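Local coordinates for CYTH domain-containing protein (Pyrococcus horikoshii, PDB 2DC4) that is of unknown function but, as a CYTH-domain protein related to class IV adenylate cyclases, probably acts on a triphosphate-containing ligand inside its beta barrel, at residues A[16-21]-A[145-150]; A[111-116]-A[125-130]; A[56-61]-A[72-77]; A[33-38]-A[96-101]. All blocks are in the same frame, centred on the assembly; numbering follows the deposited sequence.

Interaction 1: residues A[16-21]-A[145-150]; sequences RKIEGL and RRLGLK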
# COMPACT_ATOMS: atom_id res chain seq x y z
N ARG A 16 7.77 23.85 26.16
CA ARG A 16 8.37 25.14 26.47
C ARG A 16 9.88 25.10 26.26
O ARG A 16 10.47 26.02 25.69
CB ARG A 16 8.04 25.55 27.91
CG ARG A 16 8.64 26.88 28.33
CD ARG A 16 8.15 27.33 29.71
NE ARG A 16 6.86 26.76 30.08
CZ ARG A 16 6.67 25.94 31.11
NH1 ARG A 16 7.70 25.59 31.88
NH2 ARG A 16 5.46 25.47 31.38
N LYS A 17 10.52 24.03 26.73
CA LYS A 17 11.97 23.89 26.58
C LYS A 17 12.39 23.77 25.12
O LYS A 17 13.35 24.41 24.69
CB LYS A 17 12.48 22.66 27.34
CG LYS A 17 12.44 22.78 28.85
CD LYS A 17 13.44 23.79 29.38
CE LYS A 17 14.87 23.27 29.34
NZ LYS A 17 15.80 24.18 30.08
N ILE A 18 11.68 22.96 24.35
CA ILE A 18 12.00 22.78 22.94
C ILE A 18 11.91 24.11 22.20
O ILE A 18 12.75 24.43 21.37
CB ILE A 18 11.06 21.74 22.30
CG1 ILE A 18 11.41 20.34 22.82
CG2 ILE A 18 11.19 21.78 20.77
CD1 ILE A 18 10.37 19.28 22.49
N GLU A 19 10.88 24.88 22.52
CA GLU A 19 10.69 26.18 21.89
C GLU A 19 11.76 27.16 22.36
O GLU A 19 12.26 27.96 21.57
CB GLU A 19 9.29 26.72 22.22
CG GLU A 19 8.20 26.10 21.35
CD GLU A 19 6.81 26.49 21.79
OE1 GLU A 19 6.58 27.67 22.12
OE2 GLU A 19 5.93 25.60 21.78
N GLY A 20 12.12 27.08 23.63
CA GLY A 20 13.15 27.96 24.17
C GLY A 20 14.49 27.64 23.54
O GLY A 20 15.41 28.46 23.57
N LEU A 21 14.60 26.45 22.97
CA LEU A 21 15.83 26.00 22.33
C LEU A 21 15.94 26.66 20.95
O LEU A 21 17.03 26.79 20.40
CB LEU A 21 15.80 24.48 22.18
CG LEU A 21 17.01 23.76 21.59
CD1 LEU A 21 18.25 24.18 22.37
CD2 LEU A 21 16.83 22.26 21.65
N ARG A 145 20.15 16.32 27.06
CA ARG A 145 20.67 16.98 28.25
C ARG A 145 20.40 18.48 28.23
O ARG A 145 20.20 19.11 29.27
CB ARG A 145 22.17 16.70 28.40
CG ARG A 145 22.49 15.21 28.52
CD ARG A 145 23.88 14.98 29.11
NE ARG A 145 24.96 15.50 28.28
CZ ARG A 145 25.49 14.86 27.24
NH1 ARG A 145 25.06 13.65 26.89
NH2 ARG A 145 26.46 15.43 26.54
N ARG A 146 20.40 19.06 27.04
CA ARG A 146 20.13 20.49 26.94
C ARG A 146 18.67 20.75 27.31
O ARG A 146 18.31 21.85 27.71
CB ARG A 146 20.43 20.99 25.53
CG ARG A 146 20.30 22.49 25.42
CD ARG A 146 21.10 23.01 24.26
NE ARG A 146 20.95 24.45 24.11
CZ ARG A 146 21.55 25.15 23.15
NH1 ARG A 146 22.34 24.52 22.29
NH2 ARG A 146 21.37 26.46 23.06
N LEU A 147 17.84 19.72 27.17
CA LEU A 147 16.43 19.83 27.52
C LEU A 147 16.20 19.38 28.96
O LEU A 147 15.06 19.34 29.43
CB LEU A 147 15.58 18.97 26.57
CG LEU A 147 15.54 19.42 25.11
CD1 LEU A 147 14.86 18.33 24.27
CD2 LEU A 147 14.79 20.74 24.97
N GLY A 148 17.27 19.04 29.66
CA GLY A 148 17.14 18.62 31.05
C GLY A 148 16.68 17.18 31.24
O GLY A 148 16.24 16.80 32.32
N LEU A 149 16.79 16.37 30.19
CA LEU A 149 16.39 14.98 30.28
C LEU A 149 17.59 14.14 30.69
O LEU A 149 18.73 14.52 30.43
CB LEU A 149 15.84 14.52 28.93
CG LEU A 149 14.58 15.28 28.50
CD1 LEU A 149 14.26 14.99 27.05
CD2 LEU A 149 13.42 14.86 29.40
N LYS A 150 17.32 13.00 31.32
CA LYS A 150 18.36 12.08 31.78
C LYS A 150 18.04 10.65 31.37
O LYS A 150 16.96 10.38 30.84
CB LYS A 150 18.49 12.15 33.30
CG LYS A 150 18.86 13.52 33.84
CD LYS A 150 18.99 13.51 35.36
CE LYS A 150 17.66 13.23 36.03
NZ LYS A 150 17.77 13.30 37.51
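R146 NE is met by a methyl, L21 CD1, which lies 3.2 Å away over one face of the guanidinium, off centre toward the rim. With CG set opposite the backbone N (chi1 -177°), L21 sends CD1 to this face, and the R146 chain, extended from CG to NE, brings the group to the methyl. No hydrogen bond crosses between the segments; aliphatic carbons meet each other, and one methyl meets the guanidinium. At the middle stands the CD2 branch of L147, 3.8 Å from K17 CB and 4.0 Å from I18 CG1. The L21 and L147 side chains cross at about a right angle, CD2 of each meeting at 4.2 Å. K17 instead bends at chi2 and chi3, laying CE beside the R146 and L147 carbonyls without an ammonium hydrogen bond to either. Within the helix turn that presents K17, I18 and L21 together, L21 N makes only weak bonds, to K17 O and I18 O. The bend of the chain after L147 is a Schellman motif: G148 takes a positive phi of 80°, and its N bonds back to R145 O at 3.0 Å. Beneath the contact, I18 and L147 rest on L124, and L21 and L147 on F112. The C-terminal end of helix 11-21 thus meets the end of helix 133-146 and the turn after it, on the outside of a closed eight-stranded antiparallel barrel, the fold expected of a CYTH domain.

Interaction 2: residues A[111-116]-A[125-130]; sequences TFELNR and DIEVIT
The carboxylates of E113 and E127 meet with their planes 74° apart, E113 OE1 lying 2.7 Å from E127 OE2, an approach by oxygens rather than a stack of faces that brings two acidic groups unusually close. The N115 amide is turned 60° from the D125 carboxylate, and its ND2 is 3.2 Å from D125 OD2; the F112 ring meets I126 CG1 obliquely on the other side of the sheet. E113 reaches its neighbours with CG opposite the carbonyl carbon (chi1 -55°) and an extended chain beyond. One water sits between E113 OE1, D125 OD2 and N115, accepting from N115 ND2 at 2.6 Å. Further partners anchor these groups: R102 bonds N115 OD1, and the Y159 hydroxyl bonds both N115 ND2 and D125 OD2. With an alanine here in place of E113, that water would probably lose an anchor and a gap would open beside E127 OE2. E4 adds another carboxylate close to E127, consistent with the charged interior of CYTH barrels, where acidic residues accompany basic ones. The backbones pair antiparallel through two reciprocal couples, T111 with E127 and E113 with D125; T111 N to E127 O is 2.8 Å. This hairpin joins strands 110-117 and 121-128, flanked by strand 94-107 and, through I126 to V5, by strand 2-8, while on the F112 and I126 face helix 133-146 packs with V143, I140 and A144.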
# COMPACT_ATOMS: atom_id res chain seq x y z
N THR A 111 15.03 15.92 14.86
CA THR A 111 13.60 16.10 14.80
C THR A 111 13.02 15.74 16.16
O THR A 111 13.37 14.72 16.74
CB THR A 111 12.96 15.19 13.73
OG1 THR A 111 13.48 15.53 12.44
CG2 THR A 111 11.44 15.36 13.71
N PHE A 112 12.16 16.62 16.67
CA PHE A 112 11.52 16.39 17.95
C PHE A 112 10.07 16.01 17.66
O PHE A 112 9.38 16.73 16.94
CB PHE A 112 11.52 17.65 18.81
CG PHE A 112 12.89 18.19 19.10
CD1 PHE A 112 13.49 19.12 18.26
CD2 PHE A 112 13.60 17.74 20.21
CE1 PHE A 112 14.77 19.61 18.52
CE2 PHE A 112 14.88 18.22 20.48
CZ PHE A 112 15.47 19.16 19.64
N GLU A 113 9.63 14.89 18.20
CA GLU A 113 8.24 14.49 18.02
C GLU A 113 7.66 14.40 19.42
O GLU A 113 7.94 13.46 20.16
CB GLU A 113 8.13 13.12 17.32
CG GLU A 113 8.88 13.05 15.99
CD GLU A 113 8.63 11.75 15.24
OE1 GLU A 113 8.64 10.67 15.88
OE2 GLU A 113 8.44 11.80 14.01
N LEU A 114 6.87 15.41 19.78
CA LEU A 114 6.24 15.46 21.11
C LEU A 114 4.87 14.85 20.95
O LEU A 114 3.99 15.42 20.31
CB LEU A 114 6.14 16.91 21.58
CG LEU A 114 5.58 17.15 22.98
CD1 LEU A 114 6.30 16.24 23.99
CD2 LEU A 114 5.76 18.62 23.35
N ASN A 115 4.69 13.67 21.55
CA ASN A 115 3.45 12.93 21.43
C ASN A 115 2.55 12.84 22.64
O ASN A 115 3.00 12.50 23.73
CB ASN A 115 3.76 11.50 21.00
CG ASN A 115 4.58 11.44 19.74
OD1 ASN A 115 4.15 11.92 18.69
ND2 ASN A 115 5.77 10.85 19.83
N ARG A 116 1.27 13.13 22.43
CA ARG A 116 0.28 12.98 23.50
C ARG A 116 -0.46 11.74 23.03
O ARG A 116 -1.31 11.81 22.14
CB ARG A 116 -0.64 14.20 23.57
CG ARG A 116 0.13 15.50 23.69
CD ARG A 116 -0.62 16.55 24.50
NE ARG A 116 -0.56 16.26 25.92
CZ ARG A 116 -1.09 17.04 26.86
NH1 ARG A 116 -1.72 18.15 26.52
NH2 ARG A 116 -0.96 16.72 28.14
N ASP A 125 10.02 11.94 21.33
CA ASP A 125 10.96 11.12 20.59
C ASP A 125 11.96 12.10 20.00
O ASP A 125 11.57 13.09 19.39
CB ASP A 125 10.26 10.36 19.45
CG ASP A 125 9.54 9.12 19.93
OD1 ASP A 125 10.19 8.27 20.57
OD2 ASP A 125 8.33 8.98 19.65
N ILE A 126 13.24 11.84 20.21
CA ILE A 126 14.27 12.69 19.64
C ILE A 126 14.92 11.83 18.57
O ILE A 126 15.51 10.78 18.86
CB ILE A 126 15.33 13.13 20.67
CG1 ILE A 126 14.65 13.86 21.84
CG2 ILE A 126 16.36 14.04 20.00
CD1 ILE A 126 15.63 14.42 22.87
N GLU A 127 14.79 12.27 17.32
CA GLU A 127 15.29 11.53 16.17
C GLU A 127 16.42 12.29 15.46
O GLU A 127 16.42 13.51 15.36
CB GLU A 127 14.13 11.32 15.20
CG GLU A 127 13.23 10.16 15.62
CD GLU A 127 12.13 9.96 14.59
OE1 GLU A 127 12.43 10.04 13.41
OE2 GLU A 127 10.99 9.74 14.99
N VAL A 128 17.39 11.56 14.94
CA VAL A 128 18.48 12.19 14.22
C VAL A 128 18.77 11.43 12.94
O VAL A 128 18.53 10.22 12.86
CB VAL A 128 19.77 12.24 15.08
CG1 VAL A 128 20.26 10.84 15.37
CG2 VAL A 128 20.85 13.05 14.36
N ILE A 129 19.25 12.14 11.93
CA ILE A 129 19.60 11.53 10.65
C ILE A 129 21.12 11.43 10.60
O ILE A 129 21.80 12.45 10.70
CB ILE A 129 19.10 12.38 9.47
CG1 ILE A 129 17.58 12.54 9.55
CG2 ILE A 129 19.50 11.73 8.15
CD1 ILE A 129 17.00 13.46 8.49
N THR A 130 21.64 10.22 10.47
CA THR A 130 23.09 10.02 10.43
C THR A 130 23.47 8.67 9.82
O THR A 130 22.72 7.70 9.90
CB THR A 130 23.70 10.11 11.85
OG1 THR A 130 23.48 11.42 12.39
CG2 THR A 130 25.20 9.84 11.82
O HOH W 1 15.67 14.16 12.07
O HOH W 2 8.46 8.11 16.94
O HOH W 3 7.05 9.96 17.71
O HOH W 4 10.82 12.20 11.58

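Interaction 3: residues A[56-61]-A[72-77]; sequences YITYKE and ELEFEV
I57 and Y59 pair with F75 and L73 in a regular antiparallel beta hairpin of the barrel, each pair joined by two backbone hydrogen bonds; Y59 N lies 2.8 Å from L73 O. On this face I57 CB sits 4.0 Å over one face of the F75 ring. F75 CG lies between its backbone N and carbonyl carbon (chi1 59°), which turns the ring beside I57. I57 CG1 also meets V77 CG1 at 3.6 Å. The other face carries Y56, whose CD2 is 3.5 Å from E76 CA, the ring meeting the strand obliquely, and whose OH shares a water with E76 OE1. A leucine in place of Y56 would probably leave that water without its hydroxyl partner and uncover the backbone at E76. Along the same face K60 and E72 run side by side, forming a long salt bridge of 3.9 Å from K60 NZ to E72 OE2, and T58 CG2 presses on E74 CG at 3.3 Å. Farther out, A83 and F87 of helix 80-89 lie behind I57, and L86 of the second subunit packs on both I57 and Y59, so the hairpin takes part in the dimer contact. K42 takes the Y59 hydroxyl. Q78 binds E76 OE2, while K54 pairs with E76 OE1, which the shared water approaches to 2.6 Å.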
# COMPACT_ATOMS: atom_id res chain seq x y z
N TYR A 56 -0.44 6.21 5.31
CA TYR A 56 0.78 5.46 4.99
C TYR A 56 0.76 4.01 5.44
O TYR A 56 0.00 3.62 6.33
CB TYR A 56 2.00 6.10 5.68
CG TYR A 56 2.24 7.54 5.34
CD1 TYR A 56 1.57 8.56 6.01
CD2 TYR A 56 3.11 7.88 4.31
CE1 TYR A 56 1.75 9.90 5.64
CE2 TYR A 56 3.31 9.21 3.94
CZ TYR A 56 2.62 10.21 4.61
OH TYR A 56 2.80 11.51 4.21
N ILE A 57 1.59 3.21 4.80
CA ILE A 57 1.78 1.84 5.24
C ILE A 57 3.22 1.91 5.73
O ILE A 57 4.08 2.46 5.03
CB ILE A 57 1.71 0.80 4.11
CG1 ILE A 57 0.26 0.67 3.63
CG2 ILE A 57 2.26 -0.54 4.62
CD1 ILE A 57 0.07 -0.38 2.53
N THR A 58 3.48 1.41 6.92
CA THR A 58 4.83 1.44 7.45
C THR A 58 5.26 0.09 8.02
O THR A 58 4.52 -0.56 8.76
CB THR A 58 4.99 2.49 8.57
OG1 THR A 58 4.22 2.07 9.70
CG2 THR A 58 4.52 3.86 8.12
N TYR A 59 6.47 -0.31 7.65
CA TYR A 59 7.07 -1.56 8.10
C TYR A 59 8.36 -1.20 8.82
O TYR A 59 9.12 -0.35 8.34
CB TYR A 59 7.41 -2.45 6.90
CG TYR A 59 8.27 -3.66 7.23
CD1 TYR A 59 7.69 -4.86 7.66
CD2 TYR A 59 9.65 -3.61 7.10
CE1 TYR A 59 8.48 -5.97 7.95
CE2 TYR A 59 10.45 -4.71 7.39
CZ TYR A 59 9.86 -5.89 7.81
OH TYR A 59 10.64 -7.00 8.08
N LYS A 60 8.59 -1.82 9.96
CA LYS A 60 9.81 -1.56 10.71
C LYS A 60 10.41 -2.83 11.26
O LYS A 60 9.71 -3.79 11.57
CB LYS A 60 9.54 -0.62 11.89
CG LYS A 60 9.20 0.81 11.52
CD LYS A 60 9.18 1.69 12.76
CE LYS A 60 8.84 3.13 12.42
NZ LYS A 60 8.88 4.01 13.62
N GLU A 61 11.73 -2.82 11.36
CA GLU A 61 12.46 -3.95 11.92
C GLU A 61 13.39 -3.38 12.97
O GLU A 61 14.23 -2.53 12.67
CB GLU A 61 13.28 -4.66 10.83
CG GLU A 61 14.24 -5.70 11.39
CD GLU A 61 14.82 -6.58 10.31
OE1 GLU A 61 15.40 -6.04 9.34
OE2 GLU A 61 14.71 -7.82 10.43
N GLU A 72 13.32 1.29 8.44
CA GLU A 72 11.95 1.68 8.17
C GLU A 72 11.62 1.73 6.69
O GLU A 72 12.38 2.26 5.89
CB GLU A 72 11.65 3.05 8.80
CG GLU A 72 10.25 3.56 8.49
CD GLU A 72 9.96 4.91 9.13
OE1 GLU A 72 10.73 5.86 8.88
OE2 GLU A 72 8.97 5.02 9.87
N LEU A 73 10.47 1.16 6.35
CA LEU A 73 9.99 1.16 4.97
C LEU A 73 8.61 1.79 5.07
O LEU A 73 7.69 1.21 5.64
CB LEU A 73 9.88 -0.26 4.44
CG LEU A 73 9.29 -0.43 3.03
CD1 LEU A 73 10.13 0.32 2.01
CD2 LEU A 73 9.22 -1.90 2.70
N GLU A 74 8.48 3.00 4.53
CA GLU A 74 7.22 3.71 4.60
C GLU A 74 6.85 4.37 3.28
O GLU A 74 7.68 5.01 2.63
CB GLU A 74 7.29 4.80 5.68
CG GLU A 74 6.04 5.67 5.76
CD GLU A 74 6.23 6.87 6.67
OE1 GLU A 74 7.09 7.72 6.35
OE2 GLU A 74 5.53 6.96 7.69
N PHE A 75 5.59 4.21 2.89
CA PHE A 75 5.13 4.85 1.67
C PHE A 75 3.68 5.24 1.80
O PHE A 75 2.90 4.63 2.53
CB PHE A 75 5.36 3.95 0.44
CG PHE A 75 4.69 2.61 0.50
CD1 PHE A 75 3.38 2.45 0.05
CD2 PHE A 75 5.37 1.50 0.97
CE1 PHE A 75 2.76 1.19 0.07
CE2 PHE A 75 4.77 0.24 1.00
CZ PHE A 75 3.46 0.08 0.54
N GLU A 76 3.32 6.30 1.09
CA GLU A 76 1.97 6.84 1.12
C GLU A 76 1.00 5.98 0.32
O GLU A 76 1.35 5.45 -0.72
CB GLU A 76 1.98 8.25 0.54
CG GLU A 76 0.67 9.00 0.72
CD GLU A 76 0.65 10.33 -0.01
OE1 GLU A 76 1.69 11.03 -0.03
OE2 GLU A 76 -0.40 10.69 -0.57
N VAL A 77 -0.23 5.84 0.83
CA VAL A 77 -1.28 5.11 0.12
C VAL A 77 -2.50 6.02 0.08
O VAL A 77 -2.64 6.91 0.91
CB VAL A 77 -1.65 3.76 0.80
CG1 VAL A 77 -0.40 2.88 0.90
CG2 VAL A 77 -2.27 4.00 2.18
O HOH W 5 3.64 11.55 1.56

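Interaction 4: residues A[33-38]-A[96-101]; sequences DVYFEL and GVVKKR
This is an antiparallel strand pairing in the barrel wall, where D33, V34 and Y35 of strand 24-36 run beside V98, V97 and G96 of strand 94-107. D33 and V98 form a hydrogen-bonded pair with D33 N 2.8 Å from V98 O and the return bond bent to 153°, while Y35 N donates to G96 O at 2.9 Å. At G96 the backbone angles would jam any CB against the preceding carbonyl. V34 and V97 lie side by side on one face, their CG2 methyls 4.1 Å apart. The face bearing D33, Y35 and V98 is both polar and apolar: Y35 CE1 rests 3.7 Å from V98 CG2, whereas D33 OD2 forms a salt bridge with K100 NZ at 3.4 Å, weak as a hydrogen bond. K100 bends at chi3 and chi4 (87° and 73°), which folds its ammonium back toward D33, and Q31 OE1 gives that ammonium a further acceptor. R47 pairs with D33 OD1, and R45 donates to the Y35 hydroxyl. Such a basic cluster is consistent with the anion-binding barrel interior of CYTH enzymes, though no ligand marks it here. From helix 159-162, Y159 and I160 pack on V98. A water in the plane of the Y35 ring, at its edge, sits 2.6 Å from Y35 OH and 2.5 Å from D33 OD2.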
# COMPACT_ATOMS: atom_id res chain seq x y z
N ASP A 33 -2.92 4.85 14.21
CA ASP A 33 -2.18 3.72 13.65
C ASP A 33 -2.81 2.39 13.98
O ASP A 33 -3.07 2.09 15.14
CB ASP A 33 -0.75 3.68 14.18
CG ASP A 33 0.02 4.95 13.93
OD1 ASP A 33 -0.34 5.68 12.99
OD2 ASP A 33 0.99 5.21 14.67
N VAL A 34 -3.05 1.58 12.95
CA VAL A 34 -3.59 0.24 13.17
C VAL A 34 -2.43 -0.73 12.95
O VAL A 34 -1.91 -0.86 11.83
CB VAL A 34 -4.75 -0.07 12.19
CG1 VAL A 34 -5.17 -1.52 12.33
CG2 VAL A 34 -5.92 0.85 12.47
N TYR A 35 -2.00 -1.38 14.02
CA TYR A 35 -0.89 -2.32 13.95
C TYR A 35 -1.31 -3.75 13.67
O TYR A 35 -2.37 -4.19 14.11
CB TYR A 35 -0.09 -2.31 15.26
CG TYR A 35 0.83 -1.13 15.43
CD1 TYR A 35 0.33 0.11 15.82
CD2 TYR A 35 2.20 -1.26 15.21
CE1 TYR A 35 1.18 1.20 15.99
CE2 TYR A 35 3.06 -0.17 15.37
CZ TYR A 35 2.54 1.05 15.76
OH TYR A 35 3.39 2.12 15.92
N PHE A 36 -0.46 -4.46 12.94
CA PHE A 36 -0.70 -5.85 12.60
C PHE A 36 0.44 -6.68 13.17
O PHE A 36 1.61 -6.34 13.01
CB PHE A 36 -0.76 -6.01 11.08
CG PHE A 36 -2.03 -5.49 10.48
CD1 PHE A 36 -3.18 -6.27 10.48
CD2 PHE A 36 -2.09 -4.20 9.97
CE1 PHE A 36 -4.38 -5.77 9.98
CE2 PHE A 36 -3.29 -3.69 9.47
CZ PHE A 36 -4.43 -4.48 9.47
N GLU A 37 0.09 -7.76 13.85
CA GLU A 37 1.08 -8.62 14.49
C GLU A 37 2.01 -9.37 13.54
O GLU A 37 1.58 -10.14 12.68
CB GLU A 37 0.38 -9.60 15.43
CG GLU A 37 1.33 -10.57 16.13
CD GLU A 37 0.70 -11.23 17.34
OE1 GLU A 37 -0.47 -11.67 17.24
OE2 GLU A 37 1.37 -11.32 18.38
N LEU A 38 3.30 -9.13 13.72
CA LEU A 38 4.34 -9.78 12.93
C LEU A 38 5.28 -10.45 13.90
O LEU A 38 5.28 -10.13 15.09
CB LEU A 38 5.13 -8.76 12.12
CG LEU A 38 4.44 -8.01 10.99
CD1 LEU A 38 5.45 -7.11 10.28
CD2 LEU A 38 3.83 -9.00 10.01
N GLY A 96 -3.40 -3.86 17.59
CA GLY A 96 -3.93 -2.79 18.40
C GLY A 96 -4.00 -1.50 17.61
O GLY A 96 -3.61 -1.46 16.44
N VAL A 97 -4.50 -0.44 18.24
CA VAL A 97 -4.61 0.85 17.58
C VAL A 97 -4.03 1.93 18.46
O VAL A 97 -4.43 2.09 19.61
CB VAL A 97 -6.09 1.20 17.30
CG1 VAL A 97 -6.17 2.57 16.62
CG2 VAL A 97 -6.72 0.13 16.42
N VAL A 98 -3.06 2.67 17.92
CA VAL A 98 -2.43 3.75 18.67
C VAL A 98 -2.92 5.08 18.13
O VAL A 98 -2.82 5.34 16.93
CB VAL A 98 -0.89 3.72 18.55
CG1 VAL A 98 -0.29 4.91 19.29
CG2 VAL A 98 -0.33 2.42 19.11
N LYS A 99 -3.45 5.91 19.01
CA LYS A 99 -3.95 7.22 18.62
C LYS A 99 -3.15 8.28 19.35
O LYS A 99 -3.00 8.22 20.57
CB LYS A 99 -5.43 7.36 18.96
CG LYS A 99 -6.33 6.37 18.22
CD LYS A 99 -7.79 6.56 18.59
CE LYS A 99 -8.30 7.94 18.17
NZ LYS A 99 -8.18 8.16 16.70
N LYS A 100 -2.64 9.26 18.62
CA LYS A 100 -1.86 10.29 19.27
C LYS A 100 -1.92 11.62 18.54
O LYS A 100 -2.29 11.68 17.37
CB LYS A 100 -0.40 9.84 19.36
CG LYS A 100 0.35 9.96 18.04
CD LYS A 100 1.84 9.68 18.20
CE LYS A 100 2.16 8.19 18.08
NZ LYS A 100 2.05 7.72 16.66
N ARG A 101 -1.56 12.68 19.26
CA ARG A 101 -1.51 14.01 18.67
C ARG A 101 -0.02 14.33 18.76
O ARG A 101 0.55 14.39 19.85
CB ARG A 101 -2.33 14.99 19.50
CG ARG A 101 -2.71 16.25 18.76
CD ARG A 101 -4.12 16.69 19.13
NE ARG A 101 -4.63 17.73 18.24
CZ ARG A 101 -4.29 19.01 18.31
NH1 ARG A 101 -3.44 19.42 19.23
NH2 ARG A 101 -4.81 19.88 17.46
O HOH W 6 2.47 4.49 16.56
O HOH W 7 -0.54 7.12 16.06

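In the fold
Interactions 2, 3 and 4 all belong to the single barrel sheet, two as hairpins and one as a pairing of strands distant in sequence, whereas interaction 1 lies outside it and joins helix ends mainly by apolar contact, with the R146 guanidinium against a leucine methyl and no hydrogen bond. Interaction 4 is the most buried. It adjoins interaction 2 where strands 94-107 and 110-117 run together, R116 N lying 3.0 Å from R101 O, a probable hydrogen bond; interaction 2 is rich in carboxylates, whereas in interaction 4 a lysine and arginines surround one aspartate. Interaction 1 rests on interaction 2 through F112. Interaction 3, about 30 Å from interaction 1 between centres, faces the second subunit and touches interaction 4 through Y59 and L38.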